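Local coordinates for high potential iron-sulfur protein (Rhodothermus marinus, PDB 3H31), which binds a [4Fe-4S] cluster and probably carries electrons in the aerobic respiratory chain of this bacterium, at residues L3-E15 with D48-P62. Sequence-based numbering, arbitrary orientation. Where two conformers were deposited one is given.
With SF4 (iron/sulfur cluster), chain B.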
loop_
_atom_site.group_PDB
_atom_site.type_symbol
_atom_site.label_atom_id
_atom_site.label_comp_id
_atom_site.label_asym_id
_atom_site.label_seq_id
_atom_site.Cartn_x
_atom_site.Cartn_y
_atom_site.Cartn_z
ATOM N N LEU A 3 3.070 -13.199 0.054
ATOM C CA LEU A 3 3.184 -11.955 -0.677
ATOM C C LEU A 3 3.696 -10.852 0.229
ATOM O O LEU A 3 3.082 -10.566 1.282
ATOM C CB LEU A 3 1.838 -11.568 -1.266
ATOM C CG LEU A 3 1.836 -10.258 -2.060
ATOM C CD1 LEU A 3 2.738 -10.441 -3.270
ATOM C CD2 LEU A 3 0.456 -9.840 -2.466
ATOM N N THR A 4 4.754 -10.197 -0.168
ATOM C CA THR A 4 5.310 -9.023 0.489
ATOM C C THR A 4 5.439 -7.918 -0.567
ATOM O O THR A 4 5.703 -8.175 -1.722
ATOM C CB THR A 4 6.652 -9.234 1.208
ATOM O OG1 THR A 4 7.588 -9.673 0.252
ATOM C CG2 THR A 4 6.565 -10.286 2.333
ATOM N N CYS A 5 5.287 -6.680 -0.093
ATOM C CA CYS A 5 5.221 -5.502 -0.952
ATOM C C CYS A 5 6.075 -4.364 -0.433
ATOM O O CYS A 5 5.742 -3.199 -0.532
ATOM C CB CYS A 5 3.770 -5.022 -1.162
ATOM S SG CYS A 5 2.721 -6.368 -1.819
ATOM N N THR A 6 7.257 -4.749 0.051
ATOM C CA THR A 6 8.183 -3.799 0.663
ATOM C C THR A 6 9.415 -3.551 -0.186
ATOM O O THR A 6 10.323 -2.839 0.262
ATOM C CB THR A 6 8.576 -4.328 2.067
ATOM O OG1 THR A 6 8.960 -5.672 1.909
ATOM C CG2 THR A 6 7.438 -4.196 3.068
ATOM N N ASP A 7 9.492 -4.086 -1.417
ATOM C CA ASP A 7 10.634 -3.825 -2.307
ATOM C C ASP A 7 10.484 -2.477 -2.992
ATOM O O ASP A 7 9.768 -2.319 -3.970
ATOM C CB ASP A 7 10.792 -4.926 -3.324
ATOM C CG ASP A 7 12.006 -4.779 -4.172
ATOM O OD1 ASP A 7 12.758 -3.776 -4.021
ATOM O OD2 ASP A 7 12.281 -5.682 -5.000
ATOM N N VAL A 8 11.214 -1.490 -2.455
ATOM C CA VAL A 8 11.149 -0.123 -2.904
ATOM C C VAL A 8 12.354 0.219 -3.811
ATOM O O VAL A 8 12.584 1.393 -4.111
ATOM C CB VAL A 8 11.063 0.878 -1.739
ATOM C CG1 VAL A 8 9.731 0.736 -1.045
ATOM C CG2 VAL A 8 12.207 0.704 -0.751
ATOM N N SER A 9 13.070 -0.774 -4.294
ATOM C CA SER A 9 14.271 -0.517 -5.074
ATOM C C SER A 9 14.081 0.192 -6.437
ATOM O O SER A 9 15.070 0.712 -6.936
ATOM C CB SER A 9 15.068 -1.855 -5.201
ATOM O OG SER A 9 14.335 -2.800 -5.937
ATOM N N GLY A 10 12.878 0.222 -6.946
ATOM C CA GLY A 10 12.678 0.959 -8.181
ATOM C C GLY A 10 12.280 2.398 -8.001
ATOM O O GLY A 10 11.980 3.108 -8.966
ATOM N N LEU A 11 12.210 2.830 -6.728
ATOM C CA LEU A 11 11.730 4.168 -6.417
ATOM C C LEU A 11 12.916 5.102 -6.148
ATOM O O LEU A 11 13.955 4.697 -5.679
ATOM C CB LEU A 11 10.868 4.123 -5.140
ATOM C CG LEU A 11 9.613 3.241 -5.273
ATOM C CD1 LEU A 11 8.794 3.408 -4.012
ATOM C CD2 LEU A 11 8.793 3.470 -6.520
ATOM N N THR A 12 12.669 6.351 -6.436
ATOM C CA THR A 12 13.571 7.414 -6.051
ATOM C C THR A 12 13.584 7.587 -4.531
ATOM O O THR A 12 12.621 7.239 -3.855
ATOM C CB THR A 12 13.165 8.772 -6.708
ATOM O OG1 THR A 12 11.910 9.210 -6.166
ATOM C CG2 THR A 12 13.118 8.691 -8.197
ATOM N N ALA A 13 14.635 8.181 -4.028
ATOM C CA ALA A 13 14.685 8.458 -2.584
ATOM C C ALA A 13 13.472 9.244 -2.147
ATOM O O ALA A 13 12.887 8.972 -1.079
ATOM C CB ALA A 13 15.962 9.182 -2.202
ATOM N N GLU A 14 13.075 10.267 -2.936
ATOM C CA GLU A 14 11.944 11.086 -2.524
ATOM C C GLU A 14 10.654 10.276 -2.505
ATOM O O GLU A 14 9.795 10.530 -1.670
ATOM C CB GLU A 14 11.818 12.293 -3.414
ATOM C CG GLU A 14 12.859 13.345 -3.179
ATOM C CD GLU A 14 12.833 14.527 -4.096
ATOM O OE1 GLU A 14 11.737 14.887 -4.546
ATOM O OE2 GLU A 14 13.900 15.214 -4.247
ATOM N N GLU A 15 10.472 9.373 -3.440
ATOM C CA GLU A 15 9.261 8.555 -3.408
ATOM C C GLU A 15 9.227 7.635 -2.181
ATOM O O GLU A 15 8.181 7.428 -1.559
ATOM C CB GLU A 15 9.128 7.740 -4.683
ATOM C CG GLU A 15 8.790 8.526 -5.920
ATOM C CD GLU A 15 9.016 7.772 -7.218
ATOM O OE1 GLU A 15 10.156 7.312 -7.446
ATOM O OE2 GLU A 15 8.106 7.719 -8.068
ATOM N N ASP A 48 -1.541 -12.965 -6.263
ATOM C CA ASP A 48 -0.205 -13.351 -5.917
ATOM C C ASP A 48 0.836 -12.277 -6.222
ATOM O O ASP A 48 2.007 -12.524 -6.129
ATOM C CB ASP A 48 0.192 -14.661 -6.525
ATOM C CG ASP A 48 -0.610 -15.822 -5.977
ATOM O OD1 ASP A 48 -1.621 -15.639 -5.273
ATOM O OD2 ASP A 48 -0.115 -16.962 -6.270
ATOM N N GLN A 49 0.377 -11.096 -6.577
ATOM C CA GLN A 49 1.187 -9.915 -6.845
ATOM C C GLN A 49 0.666 -8.768 -6.012
ATOM O O GLN A 49 -0.478 -8.673 -5.645
ATOM C CB GLN A 49 0.970 -9.466 -8.337
ATOM C CG GLN A 49 1.467 -10.620 -9.166
ATOM C CD GLN A 49 1.273 -10.107 -10.595
ATOM O OE1 GLN A 49 0.176 -10.320 -11.103
ATOM N NE2 GLN A 49 2.291 -9.382 -11.041
ATOM N N CYS A 50 1.593 -7.793 -5.832
ATOM C CA CYS A 50 1.236 -6.563 -5.129
ATOM C C CYS A 50 0.353 -5.691 -6.039
ATOM O O CYS A 50 0.486 -5.661 -7.259
ATOM C CB CYS A 50 2.489 -5.784 -4.749
ATOM S SG CYS A 50 3.568 -6.724 -3.632
ATOM N N GLY A 51 -0.527 -4.946 -5.357
ATOM C CA GLY A 51 -1.291 -3.912 -5.973
ATOM C C GLY A 51 -0.498 -2.608 -6.016
ATOM O O GLY A 51 0.740 -2.577 -5.902
ATOM N N GLY A 52 -1.214 -1.504 -6.190
ATOM C CA GLY A 52 -0.639 -0.161 -6.250
ATOM C C GLY A 52 -1.561 0.804 -5.598
ATOM O O GLY A 52 -2.649 0.469 -5.109
ATOM N N CYS A 53 -1.136 2.061 -5.594
ATOM C CA CYS A 53 -1.824 3.138 -4.917
ATOM C C CYS A 53 -1.712 4.398 -5.756
ATOM O O CYS A 53 -0.676 4.651 -6.388
ATOM C CB CYS A 53 -1.195 3.355 -3.530
ATOM S SG CYS A 53 -1.856 4.765 -2.617
ATOM N N GLN A 54 -2.777 5.182 -5.770
ATOM C CA GLN A 54 -2.807 6.442 -6.493
ATOM C C GLN A 54 -1.963 7.509 -5.806
ATOM O O GLN A 54 -1.629 8.525 -6.434
ATOM C CB GLN A 54 -4.200 7.037 -6.522
ATOM C CG GLN A 54 -5.168 6.428 -7.480
ATOM C CD GLN A 54 -6.306 7.417 -7.650
ATOM O OE1 GLN A 54 -6.316 8.682 -7.691
ATOM N NE2 GLN A 54 -7.535 6.986 -7.828
ATOM N N LEU A 55 -1.666 7.338 -4.533
ATOM C CA LEU A 55 -0.982 8.313 -3.699
ATOM C C LEU A 55 0.493 7.999 -3.513
ATOM O O LEU A 55 1.354 8.849 -3.703
ATOM C CB LEU A 55 -1.687 8.406 -2.340
ATOM C CG LEU A 55 -1.426 9.691 -1.576
ATOM C CD1 LEU A 55 -2.152 10.877 -2.225
ATOM C CD2 LEU A 55 -1.890 9.538 -0.143
ATOM N N ILE A 56 0.822 6.795 -3.118
ATOM C CA ILE A 56 2.256 6.531 -2.991
ATOM C C ILE A 56 2.633 5.425 -3.958
ATOM O O ILE A 56 1.847 4.606 -4.439
ATOM C CB ILE A 56 2.589 6.125 -1.559
ATOM C CG1 ILE A 56 1.888 4.844 -1.178
ATOM C CG2 ILE A 56 2.221 7.242 -0.613
ATOM C CD1 ILE A 56 2.235 4.330 0.216
ATOM N N LYS A 57 3.881 5.537 -4.373
ATOM C CA LYS A 57 4.436 4.761 -5.445
ATOM C C LYS A 57 4.956 3.441 -4.888
ATOM O O LYS A 57 5.146 3.254 -3.707
ATOM C CB LYS A 57 5.584 5.521 -6.104
ATOM C CG LYS A 57 5.137 6.767 -6.793
ATOM C CD LYS A 57 4.522 6.423 -8.094
ATOM C CE LYS A 57 3.988 7.635 -8.856
ATOM N NZ LYS A 57 3.690 7.233 -10.272
ATOM N N GLY A 58 5.173 2.510 -5.840
ATOM C CA GLY A 58 5.755 1.204 -5.524
ATOM C C GLY A 58 4.690 0.163 -5.249
ATOM O O GLY A 58 3.467 0.383 -5.403
ATOM N N PRO A 59 5.103 -1.029 -4.864
ATOM C CA PRO A 59 4.187 -2.131 -4.586
ATOM C C PRO A 59 3.417 -1.868 -3.322
ATOM O O PRO A 59 3.957 -1.319 -2.339
ATOM C CB PRO A 59 5.123 -3.341 -4.461
ATOM C CG PRO A 59 6.398 -2.765 -3.980
ATOM C CD PRO A 59 6.529 -1.463 -4.649
ATOM N N ILE A 60 2.181 -2.297 -3.287
ATOM C CA ILE A 60 1.268 -2.032 -2.195
ATOM C C ILE A 60 0.489 -3.285 -1.890
ATOM O O ILE A 60 -0.110 -3.921 -2.785
ATOM C CB ILE A 60 0.277 -0.898 -2.507
ATOM C CG1 ILE A 60 1.005 0.401 -2.923
ATOM C CG2 ILE A 60 -0.715 -0.647 -1.376
ATOM C CD1 ILE A 60 1.666 1.139 -1.775
ATOM N N HIS A 61 0.487 -3.750 -0.606
ATOM C CA HIS A 61 -0.199 -4.970 -0.221
ATOM C C HIS A 61 -1.652 -4.685 0.100
ATOM O O HIS A 61 -1.942 -3.703 0.823
ATOM C CB HIS A 61 0.495 -5.516 1.014
ATOM C CG HIS A 61 0.194 -6.955 1.284
ATOM N ND1 HIS A 61 -1.058 -7.413 1.688
ATOM C CD2 HIS A 61 1.038 -8.024 1.131
ATOM C CE1 HIS A 61 -0.961 -8.719 1.766
ATOM N NE2 HIS A 61 0.294 -9.116 1.450
ATOM N N PRO A 62 -2.602 -5.489 -0.312
ATOM C CA PRO A 62 -3.997 -5.234 0.012
ATOM C C PRO A 62 -4.272 -5.235 1.528
ATOM O O PRO A 62 -5.258 -4.649 1.952
ATOM C CB PRO A 62 -4.772 -6.368 -0.675
ATOM C CG PRO A 62 -3.718 -7.449 -0.891
ATOM C CD PRO A 62 -2.451 -6.708 -1.169
HETATM FE FE1 SF4 B . -2.571 3.903 -0.656
HETATM FE FE2 SF4 B . -2.980 1.906 1.159
HETATM FE FE3 SF4 B . -2.468 4.446 1.976
HETATM FE FE4 SF4 B . -4.842 3.919 0.776
HETATM S S1 SF4 B . -4.094 3.092 2.812
HETATM S S2 SF4 B . -3.568 5.704 0.403
HETATM S S3 SF4 B . -4.169 2.326 -0.775
HETATM S S4 SF4 B . -1.058 3.001 0.836
HETATM O O HOH W 1 5.727 7.407 -3.059
#
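Cys5 and Cys50 are joined by a disulfide, showing how one covalent link can be flanked by softer packing. Followed outward, Cys5 begins with CB, which lies 3.9 Å from CB of Pro59 and also meets the backbone N of His61. Its SG, turned anti to the carbonyl carbon (chi1 -55°), bonds to SG of Cys50 (chi3 -98°) and stands obliquely off the His61 ring. The Leu3 side chain and the imidazole run alongside one another, pointing opposite ways: CG of Leu3 is near CD2 and NE2 of His61, while Leu3 CD1 reaches Asp48 O and Leu3 CD2 lies 3.5 Å from Gln49 O. At the ring edge, His61 NE2 gives a weak, bent hydrogen bond to Leu3 O (3.1 Å, 120°), while ND1 is engaged by Asn63 N.

Beyond the disulfide, Asp7 O rests 3.4 Å from CG of Pro59, and Leu11 sets CD2 3.8 Å from CB of Lys57. Thr12 and Glu15 form a capping box: Glu15 N donates to Thr12 OG1, and Glu15 OE1 takes Thr12 N on its anti lone pair and Thr12 OG1 from above the carboxylate plane. Glu15 OE2 lies 3.4 Å from CG of Lys57, whose chain bends at chi2 and carries NZ away. A water links Glu15 O to Lys57 N. With an alanine in place of Glu15, Thr12 N would probably lose its capping acceptor and the aliphatic part of Lys57 its cover.

In this high-potential iron-sulfur protein domain, one piece of a longer protein, residues 3-15 are thus tied to the chain on both sides of strand 52-53, at 48-50 and 57-62. That strand pairs with strand 41-42 and supplies the cluster ligand Cys53; from helix 13-21, Arg19 hydrogen-bonds to the carbonyls of Cys5, Lys57 and Pro59, bridging both segments.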